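Local coordinates for protein glutathione s-transferase I (PDB 1AXD) that catalyses the conjugation of glutathione to electrophilic compounds, herbicides among them, as a dimeric maize enzyme of the glutathione transferase family, at residues A[3-8]-A[26-31]; A[14-19]-A[65-70]; A[103-108]-A[140-145]; A[166-171]-A[191-196]. All coordinates share one frame; numbering follows the deposited sequence.

Contact 1 (A[3-8]-A[26-31])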
loop_
_atom_site.group_PDB
_atom_site.type_symbol
_atom_site.label_atom_id
_atom_site.label_comp_id
_atom_site.label_asym_id
_atom_site.label_seq_id
_atom_site.Cartn_x
_atom_site.Cartn_y
_atom_site.Cartn_z
ATOM N N MET A 3 -7.976 14.820 -17.827
ATOM C CA MET A 3 -7.503 14.825 -16.448
ATOM C C MET A 3 -6.071 15.294 -16.502
ATOM O O MET A 3 -5.397 15.000 -17.472
ATOM C CB MET A 3 -7.524 13.403 -15.870
ATOM C CG MET A 3 -8.864 12.678 -15.895
ATOM S SD MET A 3 -8.728 11.009 -15.142
ATOM C CE MET A 3 -8.938 9.993 -16.510
ATOM N N LYS A 4 -5.607 16.036 -15.501
ATOM C CA LYS A 4 -4.218 16.494 -15.500
ATOM C C LYS A 4 -3.440 15.682 -14.518
ATOM O O LYS A 4 -3.806 15.651 -13.354
ATOM C CB LYS A 4 -4.095 17.967 -15.098
ATOM C CG LYS A 4 -5.154 18.901 -15.647
ATOM C CD LYS A 4 -5.187 18.912 -17.151
ATOM C CE LYS A 4 -6.381 19.706 -17.646
ATOM N NZ LYS A 4 -6.589 19.501 -19.108
ATOM N N LEU A 5 -2.390 15.011 -14.979
ATOM C CA LEU A 5 -1.533 14.208 -14.113
ATOM C C LEU A 5 -0.336 15.069 -13.763
ATOM O O LEU A 5 0.395 15.474 -14.653
ATOM C CB LEU A 5 -1.101 12.921 -14.827
ATOM C CG LEU A 5 -0.234 11.892 -14.093
ATOM C CD1 LEU A 5 -0.953 11.336 -12.834
ATOM C CD2 LEU A 5 0.061 10.751 -15.078
ATOM N N TYR A 6 -0.153 15.354 -12.480
ATOM C CA TYR A 6 0.935 16.202 -12.033
ATOM C C TYR A 6 2.181 15.484 -11.654
ATOM O O TYR A 6 2.129 14.583 -10.826
ATOM C CB TYR A 6 0.454 17.058 -10.872
ATOM C CG TYR A 6 -0.637 18.022 -11.263
ATOM C CD1 TYR A 6 -0.325 19.203 -11.923
ATOM C CD2 TYR A 6 -1.977 17.762 -10.967
ATOM C CE1 TYR A 6 -1.301 20.109 -12.276
ATOM C CE2 TYR A 6 -2.973 18.667 -11.321
ATOM C CZ TYR A 6 -2.618 19.843 -11.974
ATOM O OH TYR A 6 -3.550 20.793 -12.313
ATOM N N GLY A 7 3.305 15.895 -12.234
ATOM C CA GLY A 7 4.581 15.279 -11.927
ATOM C C GLY A 7 5.488 15.195 -13.135
ATOM O O GLY A 7 5.018 15.221 -14.259
ATOM N N ALA A 8 6.792 15.093 -12.892
ATOM C CA ALA A 8 7.782 14.982 -13.959
ATOM C C ALA A 8 7.886 13.537 -14.400
ATOM O O ALA A 8 8.118 12.686 -13.563
ATOM C CB ALA A 8 9.141 15.505 -13.457
ATOM N N SER A 26 -7.803 6.574 -20.863
ATOM C CA SER A 26 -8.254 7.835 -20.284
ATOM C C SER A 26 -7.772 9.053 -21.020
ATOM O O SER A 26 -6.748 8.995 -21.695
ATOM C CB SER A 26 -7.803 7.930 -18.832
ATOM O OG SER A 26 -8.276 6.833 -18.088
ATOM N N ASP A 27 -8.507 10.152 -20.875
ATOM C CA ASP A 27 -8.156 11.425 -21.499
ATOM C C ASP A 27 -7.330 12.140 -20.449
ATOM O O ASP A 27 -7.859 12.452 -19.395
ATOM C CB ASP A 27 -9.436 12.222 -21.809
ATOM C CG ASP A 27 -9.249 13.250 -22.929
ATOM O OD1 ASP A 27 -8.135 13.352 -23.497
ATOM O OD2 ASP A 27 -10.235 13.954 -23.249
ATOM N N TYR A 28 -6.047 12.361 -20.703
ATOM C CA TYR A 28 -5.214 13.027 -19.712
ATOM C C TYR A 28 -3.963 13.639 -20.293
ATOM O O TYR A 28 -3.574 13.304 -21.410
ATOM C CB TYR A 28 -4.804 12.034 -18.611
ATOM C CG TYR A 28 -3.573 11.215 -18.964
ATOM C CD1 TYR A 28 -3.663 10.119 -19.822
ATOM C CD2 TYR A 28 -2.310 11.569 -18.482
ATOM C CE1 TYR A 28 -2.541 9.404 -20.194
ATOM C CE2 TYR A 28 -1.176 10.854 -18.852
ATOM C CZ TYR A 28 -1.307 9.772 -19.709
ATOM O OH TYR A 28 -0.203 9.039 -20.067
ATOM N N GLU A 29 -3.317 14.492 -19.512
ATOM C CA GLU A 29 -2.080 15.124 -19.915
ATOM C C GLU A 29 -1.211 15.265 -18.702
ATOM O O GLU A 29 -1.723 15.259 -17.599
ATOM C CB GLU A 29 -2.342 16.480 -20.566
ATOM C CG GLU A 29 -3.038 17.483 -19.694
ATOM C CD GLU A 29 -3.290 18.782 -20.428
ATOM O OE1 GLU A 29 -4.068 18.775 -21.409
ATOM O OE2 GLU A 29 -2.703 19.808 -20.022
ATOM N N ILE A 30 0.097 15.349 -18.894
ATOM C CA ILE A 30 1.012 15.473 -17.773
ATOM C C ILE A 30 1.422 16.899 -17.591
ATOM O O ILE A 30 1.571 17.610 -18.566
ATOM C CB ILE A 30 2.264 14.592 -17.971
ATOM C CG1 ILE A 30 1.841 13.184 -18.388
ATOM C CG2 ILE A 30 3.101 14.541 -16.662
ATOM C CD1 ILE A 30 2.992 12.227 -18.595
ATOM N N VAL A 31 1.596 17.315 -16.346
ATOM C CA VAL A 31 1.999 18.668 -16.019
ATOM C C VAL A 31 3.224 18.524 -15.161
ATOM O O VAL A 31 3.113 18.132 -14.012
ATOM C CB VAL A 31 0.858 19.388 -15.262
ATOM C CG1 VAL A 31 1.294 20.778 -14.769
ATOM C CG2 VAL A 31 -0.360 19.521 -16.183
#
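The two strands of the first beta-alpha-beta unit of the thioredoxin-like domain lie side by side here. Strand 3-6 and strand 28-31 run parallel, in the register M3-Y28 to Y6-V31, and helix 14-24 links them. Five backbone hydrogen bonds join 3-8 to 26-31. Three of them alternate between the strands: E29 N gives to M3 O at 3.0 Å, L5 N gives to E29 O at 2.7 Å, and V31 N gives to L5 O at 2.8 Å. M3 N to D27 O and G7 N to V31 O complete the set.

M3, L5, Y28 and I30 share the face of the sheet turned to helix 14-24. On it, L5 CD2 comes 4.0 Å from Y28 CE2, with the two side chains pointing the same way. Y28 OH reaches on to E22 of the helix.

K4, E29, Y6 and V31 lie on the other face. The side chains of K4 and E29 run alongside each other and end in a long salt bridge whose hydrogen bond is weak, K4 NZ to E29 OE1 at 3.5 Å. Y6 OH is hydrogen-bonded to Q58 on strand 56-59, on the other side of strand 3-6. V31 meets the Y6 ring obliquely, with V31 CB 3.5 Å from Y6 CD1.

Contact 2 (A[14-19]-A[65-70])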
loop_
_atom_site.group_PDB
_atom_site.type_symbol
_atom_site.label_atom_id
_atom_site.label_comp_id
_atom_site.label_asym_id
_atom_site.label_seq_id
_atom_site.Cartn_x
_atom_site.Cartn_y
_atom_site.Cartn_z
ATOM N N LEU A 14 4.905 8.365 -11.071
ATOM C CA LEU A 14 3.970 9.027 -11.968
ATOM C C LEU A 14 3.744 8.175 -13.154
ATOM O O LEU A 14 2.667 8.236 -13.744
ATOM C CB LEU A 14 4.528 10.364 -12.423
ATOM C CG LEU A 14 5.446 11.001 -11.403
ATOM C CD1 LEU A 14 5.934 12.302 -11.935
ATOM C CD2 LEU A 14 4.731 11.234 -10.104
ATOM N N THR A 15 4.756 7.407 -13.552
ATOM C CA THR A 15 4.599 6.536 -14.701
ATOM C C THR A 15 3.796 5.321 -14.330
ATOM O O THR A 15 3.289 4.656 -15.204
ATOM C CB THR A 15 5.948 6.219 -15.392
ATOM O OG1 THR A 15 6.892 5.710 -14.441
ATOM C CG2 THR A 15 6.523 7.505 -15.997
ATOM N N ARG A 16 3.621 5.061 -13.043
ATOM C CA ARG A 16 2.781 3.942 -12.623
ATOM C C ARG A 16 1.355 4.386 -12.980
ATOM O O ARG A 16 0.595 3.602 -13.513
ATOM C CB ARG A 16 2.918 3.688 -11.110
ATOM C CG ARG A 16 2.170 2.452 -10.618
ATOM C CD ARG A 16 2.491 2.086 -9.179
ATOM N NE ARG A 16 3.906 1.783 -8.953
ATOM C CZ ARG A 16 4.696 2.479 -8.136
ATOM N NH1 ARG A 16 4.220 3.518 -7.471
ATOM N NH2 ARG A 16 5.958 2.127 -7.965
ATOM N N CYS A 17 1.051 5.662 -12.748
ATOM C CA CYS A 17 -0.247 6.250 -13.053
ATOM C C CYS A 17 -0.437 6.324 -14.532
ATOM O O CYS A 17 -1.536 6.067 -14.998
ATOM C CB CYS A 17 -0.336 7.668 -12.489
ATOM S SG CYS A 17 -0.079 7.796 -10.731
ATOM N N ALA A 18 0.601 6.724 -15.270
ATOM C CA ALA A 18 0.515 6.830 -16.726
ATOM C C ALA A 18 0.223 5.512 -17.337
ATOM O O ALA A 18 -0.505 5.463 -18.307
ATOM C CB ALA A 18 1.799 7.446 -17.304
ATOM N N THR A 19 0.727 4.429 -16.750
ATOM C CA THR A 19 0.481 3.091 -17.277
ATOM C C THR A 19 -0.988 2.748 -17.228
ATOM O O THR A 19 -1.527 2.284 -18.217
ATOM C CB THR A 19 1.223 2.022 -16.466
ATOM O OG1 THR A 19 2.594 2.397 -16.327
ATOM C CG2 THR A 19 1.140 0.651 -17.179
ATOM N N PHE A 65 -4.289 11.906 -4.878
ATOM C CA PHE A 65 -2.861 11.704 -4.707
ATOM C C PHE A 65 -2.609 10.295 -4.259
ATOM O O PHE A 65 -3.556 9.624 -3.882
ATOM C CB PHE A 65 -2.218 12.749 -3.783
ATOM C CG PHE A 65 -2.894 12.907 -2.463
ATOM C CD1 PHE A 65 -4.034 13.693 -2.341
ATOM C CD2 PHE A 65 -2.354 12.325 -1.320
ATOM C CE1 PHE A 65 -4.626 13.902 -1.099
ATOM C CE2 PHE A 65 -2.939 12.528 -0.062
ATOM C CZ PHE A 65 -4.074 13.318 0.046
ATOM N N GLU A 66 -1.343 9.875 -4.284
ATOM C CA GLU A 66 -0.895 8.515 -3.971
ATOM C C GLU A 66 -1.102 7.744 -5.247
ATOM O O GLU A 66 -2.234 7.514 -5.634
ATOM C CB GLU A 66 -1.658 7.883 -2.799
ATOM C CG GLU A 66 -1.111 8.247 -1.426
ATOM C CD GLU A 66 0.286 7.700 -1.171
ATOM O OE1 GLU A 66 0.666 6.679 -1.781
ATOM O OE2 GLU A 66 1.012 8.279 -0.342
ATOM N N SER A 67 -0.009 7.390 -5.916
ATOM C CA SER A 67 -0.054 6.689 -7.186
ATOM C C SER A 67 -1.026 5.544 -7.285
ATOM O O SER A 67 -1.856 5.553 -8.183
ATOM C CB SER A 67 1.360 6.263 -7.613
ATOM O OG SER A 67 1.974 5.406 -6.667
ATOM N N ARG A 68 -0.988 4.594 -6.361
ATOM C CA ARG A 68 -1.900 3.464 -6.456
ATOM C C ARG A 68 -3.350 3.837 -6.313
ATOM O O ARG A 68 -4.192 3.183 -6.909
ATOM C CB ARG A 68 -1.477 2.357 -5.506
ATOM C CG ARG A 68 -0.085 1.842 -5.852
ATOM C CD ARG A 68 0.567 1.048 -4.732
ATOM N NE ARG A 68 1.972 0.767 -5.022
ATOM C CZ ARG A 68 2.990 1.553 -4.680
ATOM N NH1 ARG A 68 2.767 2.679 -4.026
ATOM N NH2 ARG A 68 4.238 1.212 -4.995
ATOM N N ALA A 69 -3.655 4.907 -5.586
ATOM C CA ALA A 69 -5.043 5.341 -5.455
ATOM C C ALA A 69 -5.467 5.912 -6.792
ATOM O O ALA A 69 -6.546 5.589 -7.257
ATOM C CB ALA A 69 -5.192 6.375 -4.339
ATOM N N ILE A 70 -4.609 6.716 -7.419
ATOM C CA ILE A 70 -4.896 7.315 -8.729
ATOM C C ILE A 70 -5.117 6.259 -9.783
ATOM O O ILE A 70 -5.887 6.479 -10.701
ATOM C CB ILE A 70 -3.741 8.230 -9.187
ATOM C CG1 ILE A 70 -3.604 9.421 -8.226
ATOM C CG2 ILE A 70 -3.975 8.705 -10.640
ATOM C CD1 ILE A 70 -2.364 10.241 -8.437
#
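C17 and S67 bring the two backbones closest, with CA atoms 5.9 Å apart. They sit on helix 14-24 and at the start of helix 67-78, two helices of the thioredoxin-like domain. E66 occupies the N-cap position of the second helix. This helix start is part of the glutathione site: S67 OG and the S67 backbone both hydrogen-bond the backbone of the bound peptide, as does E66 OE1.

C17 SG lies near S67 CB at 3.8 Å, and it also rests on I70, 4.0 Å from I70 CB. The sulfur thus touches both S67 and I70 of helix 67-78.

R16 reaches across beside it. Its CG is anti to the backbone N (chi1 -175°), and a bend at chi3 brings the guanidinium over to S67 and R68. The two guanidinium groups stack, centres 4.0 Å apart and planes at 22°. The pair is offset, with R68 NH2 over the rim of the R16 group. E101 of helix 88-122 probably offsets the like charges: it forms a salt bridge with R68 NH2 and a long, weak ion pair with R16 NE. At the edge of its guanidinium, R16 NH1 makes a weak hydrogen bond to S67 OG at 3.0 Å.

Contact 3 (A[103-108]-A[140-145])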
loop_
_atom_site.group_PDB
_atom_site.type_symbol
_atom_site.label_atom_id
_atom_site.label_comp_id
_atom_site.label_asym_id
_atom_site.label_seq_id
_atom_site.Cartn_x
_atom_site.Cartn_y
_atom_site.Cartn_z
ATOM N N ASN A 103 4.502 -3.822 -1.182
ATOM C CA ASN A 103 5.189 -4.292 0.015
ATOM C C ASN A 103 6.200 -5.375 -0.160
ATOM O O ASN A 103 6.823 -5.766 0.816
ATOM C CB ASN A 103 4.136 -4.759 1.018
ATOM C CG ASN A 103 3.009 -3.765 1.177
ATOM O OD1 ASN A 103 1.857 -4.138 1.213
ATOM N ND2 ASN A 103 3.348 -2.489 1.273
ATOM N N GLN A 104 6.382 -5.854 -1.387
ATOM C CA GLN A 104 7.315 -6.941 -1.652
ATOM C C GLN A 104 8.255 -6.669 -2.777
ATOM O O GLN A 104 9.447 -6.560 -2.554
ATOM C CB GLN A 104 6.521 -8.200 -1.981
ATOM C CG GLN A 104 7.065 -9.444 -1.381
ATOM C CD GLN A 104 6.905 -9.472 0.116
ATOM O OE1 GLN A 104 5.836 -9.194 0.639
ATOM N NE2 GLN A 104 7.973 -9.831 0.813
ATOM N N TYR A 105 7.722 -6.560 -3.985
ATOM C CA TYR A 105 8.520 -6.348 -5.189
ATOM C C TYR A 105 9.215 -5.041 -5.209
ATOM O O TYR A 105 10.434 -5.006 -5.117
ATOM C CB TYR A 105 7.601 -6.486 -6.396
ATOM C CG TYR A 105 8.259 -6.512 -7.749
ATOM C CD1 TYR A 105 8.682 -7.714 -8.317
ATOM C CD2 TYR A 105 8.374 -5.352 -8.502
ATOM C CE1 TYR A 105 9.190 -7.756 -9.600
ATOM C CE2 TYR A 105 8.884 -5.383 -9.787
ATOM C CZ TYR A 105 9.289 -6.583 -10.333
ATOM O OH TYR A 105 9.787 -6.608 -11.611
ATOM N N THR A 106 8.457 -3.959 -5.334
ATOM C CA THR A 106 9.028 -2.621 -5.364
ATOM C C THR A 106 9.883 -2.331 -4.137
ATOM O O THR A 106 10.913 -1.695 -4.278
ATOM C CB THR A 106 7.921 -1.573 -5.511
ATOM O OG1 THR A 106 7.152 -1.878 -6.681
ATOM C CG2 THR A 106 8.511 -0.159 -5.633
ATOM N N ALA A 107 9.492 -2.830 -2.966
ATOM C CA ALA A 107 10.262 -2.623 -1.737
ATOM C C ALA A 107 11.691 -3.165 -1.861
ATOM O O ALA A 107 12.591 -2.637 -1.217
ATOM C CB ALA A 107 9.538 -3.272 -0.539
ATOM N N ALA A 108 11.886 -4.212 -2.660
ATOM C CA ALA A 108 13.209 -4.793 -2.837
ATOM C C ALA A 108 13.893 -4.088 -3.947
ATOM O O ALA A 108 15.100 -3.926 -3.904
ATOM C CB ALA A 108 13.095 -6.303 -3.126
ATOM N N LYS A 140 14.183 -13.769 -3.476
ATOM C CA LYS A 140 13.192 -14.585 -2.805
ATOM C C LYS A 140 11.794 -14.239 -3.280
ATOM O O LYS A 140 10.939 -15.113 -3.310
ATOM C CB LYS A 140 13.311 -14.416 -1.294
ATOM C CG LYS A 140 14.755 -14.315 -0.789
ATOM C CD LYS A 140 15.678 -15.361 -1.434
ATOM C CE LYS A 140 17.166 -15.043 -1.185
ATOM N NZ LYS A 140 18.112 -15.912 -1.969
ATOM N N VAL A 141 11.568 -12.984 -3.665
ATOM C CA VAL A 141 10.262 -12.556 -4.156
ATOM C C VAL A 141 10.019 -13.126 -5.522
ATOM O O VAL A 141 8.904 -13.543 -5.810
ATOM C CB VAL A 141 10.153 -11.015 -4.267
ATOM C CG1 VAL A 141 8.796 -10.626 -4.881
ATOM C CG2 VAL A 141 10.335 -10.350 -2.890
ATOM N N LEU A 142 11.031 -13.103 -6.382
ATOM C CA LEU A 142 10.885 -13.631 -7.735
ATOM C C LEU A 142 10.608 -15.118 -7.737
ATOM O O LEU A 142 9.909 -15.577 -8.614
ATOM C CB LEU A 142 12.095 -13.273 -8.605
ATOM C CG LEU A 142 12.277 -11.788 -8.957
ATOM C CD1 LEU A 142 13.607 -11.582 -9.696
ATOM C CD2 LEU A 142 11.101 -11.278 -9.816
ATOM N N GLU A 143 11.133 -15.863 -6.768
ATOM C CA GLU A 143 10.856 -17.302 -6.676
ATOM C C GLU A 143 9.341 -17.530 -6.511
ATOM O O GLU A 143 8.803 -18.472 -7.082
ATOM C CB GLU A 143 11.588 -17.923 -5.481
ATOM C CG GLU A 143 13.076 -18.143 -5.695
ATOM C CD GLU A 143 13.770 -18.802 -4.494
ATOM O OE1 GLU A 143 13.144 -19.650 -3.817
ATOM O OE2 GLU A 143 14.953 -18.473 -4.230
ATOM N N VAL A 144 8.686 -16.677 -5.720
ATOM C CA VAL A 144 7.243 -16.750 -5.479
ATOM C C VAL A 144 6.502 -16.371 -6.719
ATOM O O VAL A 144 5.536 -17.034 -7.061
ATOM C CB VAL A 144 6.822 -15.812 -4.351
ATOM C CG1 VAL A 144 5.291 -15.764 -4.249
ATOM C CG2 VAL A 144 7.441 -16.279 -3.029
ATOM N N TYR A 145 6.913 -15.280 -7.360
ATOM C CA TYR A 145 6.285 -14.851 -8.599
ATOM C C TYR A 145 6.408 -15.947 -9.613
ATOM O O TYR A 145 5.476 -16.174 -10.359
ATOM C CB TYR A 145 6.935 -13.572 -9.135
ATOM C CG TYR A 145 6.374 -12.287 -8.559
ATOM C CD1 TYR A 145 6.280 -12.096 -7.183
ATOM C CD2 TYR A 145 5.945 -11.261 -9.396
ATOM C CE1 TYR A 145 5.772 -10.910 -6.651
ATOM C CE2 TYR A 145 5.436 -10.069 -8.879
ATOM C CZ TYR A 145 5.348 -9.896 -7.503
ATOM O OH TYR A 145 4.831 -8.723 -6.984
#
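Y105, V141 and Q104 bury the most surface where helix 88-122 meets helix 128-151 in the all-helical C-terminal domain. The short helix segments cross at -139°, with axes 10.0 Å apart at their closest.

V141 is directed at the facing helix. Its CG2 methyl meets the aliphatic part of Q104, 3.7 Å from CG, and the two side chains pass at a slant. Its other methyl, CG1, lies 4.3 Å from Y105 CA. The valine therefore sits over the backbone of the partner helix.

Y105 swings its ring away from its own backbone N (chi1 -171°), which carries it along the flank of helix 128-151. L142 CD2 touches the ring at its edge, 4.0 Å from CE1 of Y105. Y145 comes in from the next turn. The two tyrosine rings are nearly parallel, with planes at 25°, but they are slid apart and barely overlap; their centroids are 5.5 Å apart. Y105 CD1 is 4.0 Å from Y145 CE2, and Y145 OH passes 3.6 Å from Y105 CB.

No hydrogen bond crosses between the two segments. Both phenol groups bond elsewhere, Y105 OH to T171 and Y145 OH to H167. The chemistry thus implies a join held by apolar packing, with the buried hydroxyls of both helices satisfied by a third element, the region around helix 168-174.

Contact 4 (A[166-171]-A[191-196])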
loop_
_atom_site.group_PDB
_atom_site.type_symbol
_atom_site.label_atom_id
_atom_site.label_comp_id
_atom_site.label_asym_id
_atom_site.label_seq_id
_atom_site.Cartn_x
_atom_site.Cartn_y
_atom_site.Cartn_z
ATOM N N ASN A 166 0.693 -2.343 -12.424
ATOM C CA ASN A 166 1.360 -1.641 -11.332
ATOM C C ASN A 166 2.838 -1.965 -11.185
ATOM O O ASN A 166 3.522 -1.292 -10.430
ATOM C CB ASN A 166 0.626 -1.910 -10.015
ATOM C CG ASN A 166 -0.588 -1.006 -9.810
ATOM O OD1 ASN A 166 -1.019 -0.318 -10.721
ATOM N ND2 ASN A 166 -1.132 -1.008 -8.593
ATOM N N HIS A 167 3.316 -3.001 -11.878
ATOM C CA HIS A 167 4.724 -3.420 -11.829
ATOM C C HIS A 167 5.539 -2.887 -12.987
ATOM O O HIS A 167 6.743 -3.026 -12.956
ATOM C CB HIS A 167 4.838 -4.942 -11.930
ATOM C CG HIS A 167 4.400 -5.694 -10.713
ATOM N ND1 HIS A 167 3.098 -6.104 -10.516
ATOM C CD2 HIS A 167 5.111 -6.193 -9.675
ATOM C CE1 HIS A 167 3.026 -6.822 -9.408
ATOM N NE2 HIS A 167 4.234 -6.891 -8.879
ATOM N N VAL A 168 4.927 -2.299 -14.009
ATOM C CA VAL A 168 5.733 -1.882 -15.137
ATOM C C VAL A 168 6.711 -0.781 -14.949
ATOM O O VAL A 168 7.878 -1.007 -15.236
ATOM C CB VAL A 168 4.921 -1.725 -16.475
ATOM C CG1 VAL A 168 3.860 -2.825 -16.604
ATOM C CG2 VAL A 168 4.328 -0.348 -16.625
ATOM N N SER A 169 6.292 0.369 -14.406
ATOM C CA SER A 169 7.186 1.524 -14.222
ATOM C C SER A 169 8.506 1.224 -13.529
ATOM O O SER A 169 9.518 1.780 -13.929
ATOM C CB SER A 169 6.468 2.685 -13.533
ATOM O OG SER A 169 6.046 2.315 -12.237
ATOM N N VAL A 170 8.507 0.401 -12.482
ATOM C CA VAL A 170 9.768 0.058 -11.832
ATOM C C VAL A 170 10.514 -0.984 -12.615
ATOM O O VAL A 170 11.736 -0.931 -12.650
ATOM C CB VAL A 170 9.600 -0.472 -10.387
ATOM C CG1 VAL A 170 9.176 0.662 -9.452
ATOM C CG2 VAL A 170 8.609 -1.630 -10.344
ATOM N N THR A 171 9.804 -1.921 -13.244
ATOM C CA THR A 171 10.459 -2.978 -14.001
ATOM C C THR A 171 11.070 -2.466 -15.250
ATOM O O THR A 171 12.116 -2.949 -15.634
ATOM C CB THR A 171 9.526 -4.160 -14.275
ATOM O OG1 THR A 171 8.920 -4.558 -13.045
ATOM C CG2 THR A 171 10.326 -5.367 -14.795
ATOM N N ALA A 191 8.586 -14.435 -19.316
ATOM C CA ALA A 191 7.555 -14.501 -20.350
ATOM C C ALA A 191 6.507 -13.469 -20.058
ATOM O O ALA A 191 6.141 -12.710 -20.939
ATOM C CB ALA A 191 6.948 -15.913 -20.386
ATOM N N TRP A 192 6.045 -13.454 -18.812
ATOM C CA TRP A 192 5.045 -12.512 -18.306
ATOM C C TRP A 192 5.434 -11.074 -18.607
ATOM O O TRP A 192 4.606 -10.317 -19.097
ATOM C CB TRP A 192 4.913 -12.725 -16.788
ATOM C CG TRP A 192 4.174 -11.663 -16.041
ATOM C CD1 TRP A 192 2.829 -11.431 -16.057
ATOM C CD2 TRP A 192 4.737 -10.717 -15.127
ATOM N NE1 TRP A 192 2.521 -10.401 -15.207
ATOM C CE2 TRP A 192 3.673 -9.944 -14.623
ATOM C CE3 TRP A 192 6.040 -10.453 -14.680
ATOM C CZ2 TRP A 192 3.869 -8.918 -13.691
ATOM C CZ3 TRP A 192 6.236 -9.441 -13.757
ATOM C CH2 TRP A 192 5.156 -8.686 -13.270
ATOM N N TRP A 193 6.679 -10.714 -18.313
ATOM C CA TRP A 193 7.182 -9.370 -18.561
ATOM C C TRP A 193 7.225 -9.048 -20.038
ATOM O O TRP A 193 7.039 -7.901 -20.403
ATOM C CB TRP A 193 8.572 -9.214 -17.946
ATOM C CG TRP A 193 9.212 -7.904 -18.244
ATOM C CD1 TRP A 193 10.428 -7.702 -18.815
ATOM C CD2 TRP A 193 8.639 -6.608 -18.037
ATOM N NE1 TRP A 193 10.646 -6.359 -18.989
ATOM C CE2 TRP A 193 9.563 -5.664 -18.521
ATOM C CE3 TRP A 193 7.430 -6.152 -17.492
ATOM C CZ2 TRP A 193 9.318 -4.291 -18.483
ATOM C CZ3 TRP A 193 7.187 -4.786 -17.453
ATOM C CH2 TRP A 193 8.127 -3.874 -17.948
ATOM N N SER A 194 7.504 -10.035 -20.879
ATOM C CA SER A 194 7.545 -9.811 -22.322
ATOM C C SER A 194 6.140 -9.581 -22.828
ATOM O O SER A 194 5.932 -8.709 -23.665
ATOM C CB SER A 194 8.159 -11.019 -23.035
ATOM O OG SER A 194 9.399 -11.378 -22.451
ATOM N N GLY A 195 5.184 -10.350 -22.317
ATOM C CA GLY A 195 3.811 -10.190 -22.746
ATOM C C GLY A 195 3.343 -8.777 -22.488
ATOM O O GLY A 195 2.705 -8.166 -23.329
ATOM N N LEU A 196 3.683 -8.268 -21.308
ATOM C CA LEU A 196 3.314 -6.916 -20.913
ATOM C C LEU A 196 4.007 -5.921 -21.760
ATOM O O LEU A 196 3.387 -4.958 -22.155
ATOM C CB LEU A 196 3.649 -6.656 -19.437
ATOM C CG LEU A 196 2.808 -7.358 -18.363
ATOM C CD1 LEU A 196 3.390 -7.051 -16.984
ATOM C CD2 LEU A 196 1.344 -6.901 -18.419
#
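Two tryptophans and one histidine carry the packing in this part of the helical C-terminal domain, where helix 187-198 meets the start of helix 168-174. The six-membered ring of W192 turns its edge to the face of the H167 imidazole. This is a T-shaped pair, with planes at 83° and centroids 5.6 Å apart. The leading atom is W192 CH2, which stands above the rim of the imidazole, 4.0 Å from H167 CG. L196 CD1 of the same helix lies over the rim of one W192 face.

W193 is met in two ways. T171 CG2 sits over the centre of its six-membered ring, 3.7 Å from the centroid and only 8° off the normal, a well-directed CH-pi contact. V168 CB approaches the same indole at its edge, 3.9 Å from CZ3 of W193. V168 CG1 also makes a looser contact with L196 CD1 at 4.3 Å. From outside the two segments, F175 makes an edge-to-face pair with W193.

No hydrogen bond crosses between the two segments; the polar groups bond elsewhere. W192 NE1 is hydrogen-bonded to D164. T171 sends its methyl toward W193 and its hydroxyl along the other branch (chi1 -50°). Y145 and Y105 are the outside partners of H167 NE2 and the T171 hydroxyl. Within segment 166-171, T171 OG1 donates to H167 O at 2.7 Å, and T171 N reaches the same oxygen from the opposite face of the carbonyl plane.

Contacts 1 and 2 belong to the thioredoxin-like domain and share helix 14-24, which connects the strands of contact 1 and forms one side of contact 2. Contact 1 is only partly buried and rests on backbone hydrogen bonds. The other three are buried and packed mainly by helices. Contact 2, near the centre of the chain, is the polar one of these and lies beside the bound peptide; contacts 2 and 3 both touch the second subunit. Contacts 3 and 4 are apolar and aromatic and lie in the helical domain. They are tied by two probable side-chain hydrogen bonds between their segments. Packing of T15, R16 and T19 against 166-171 joins contact 2 to contact 4 across the domains.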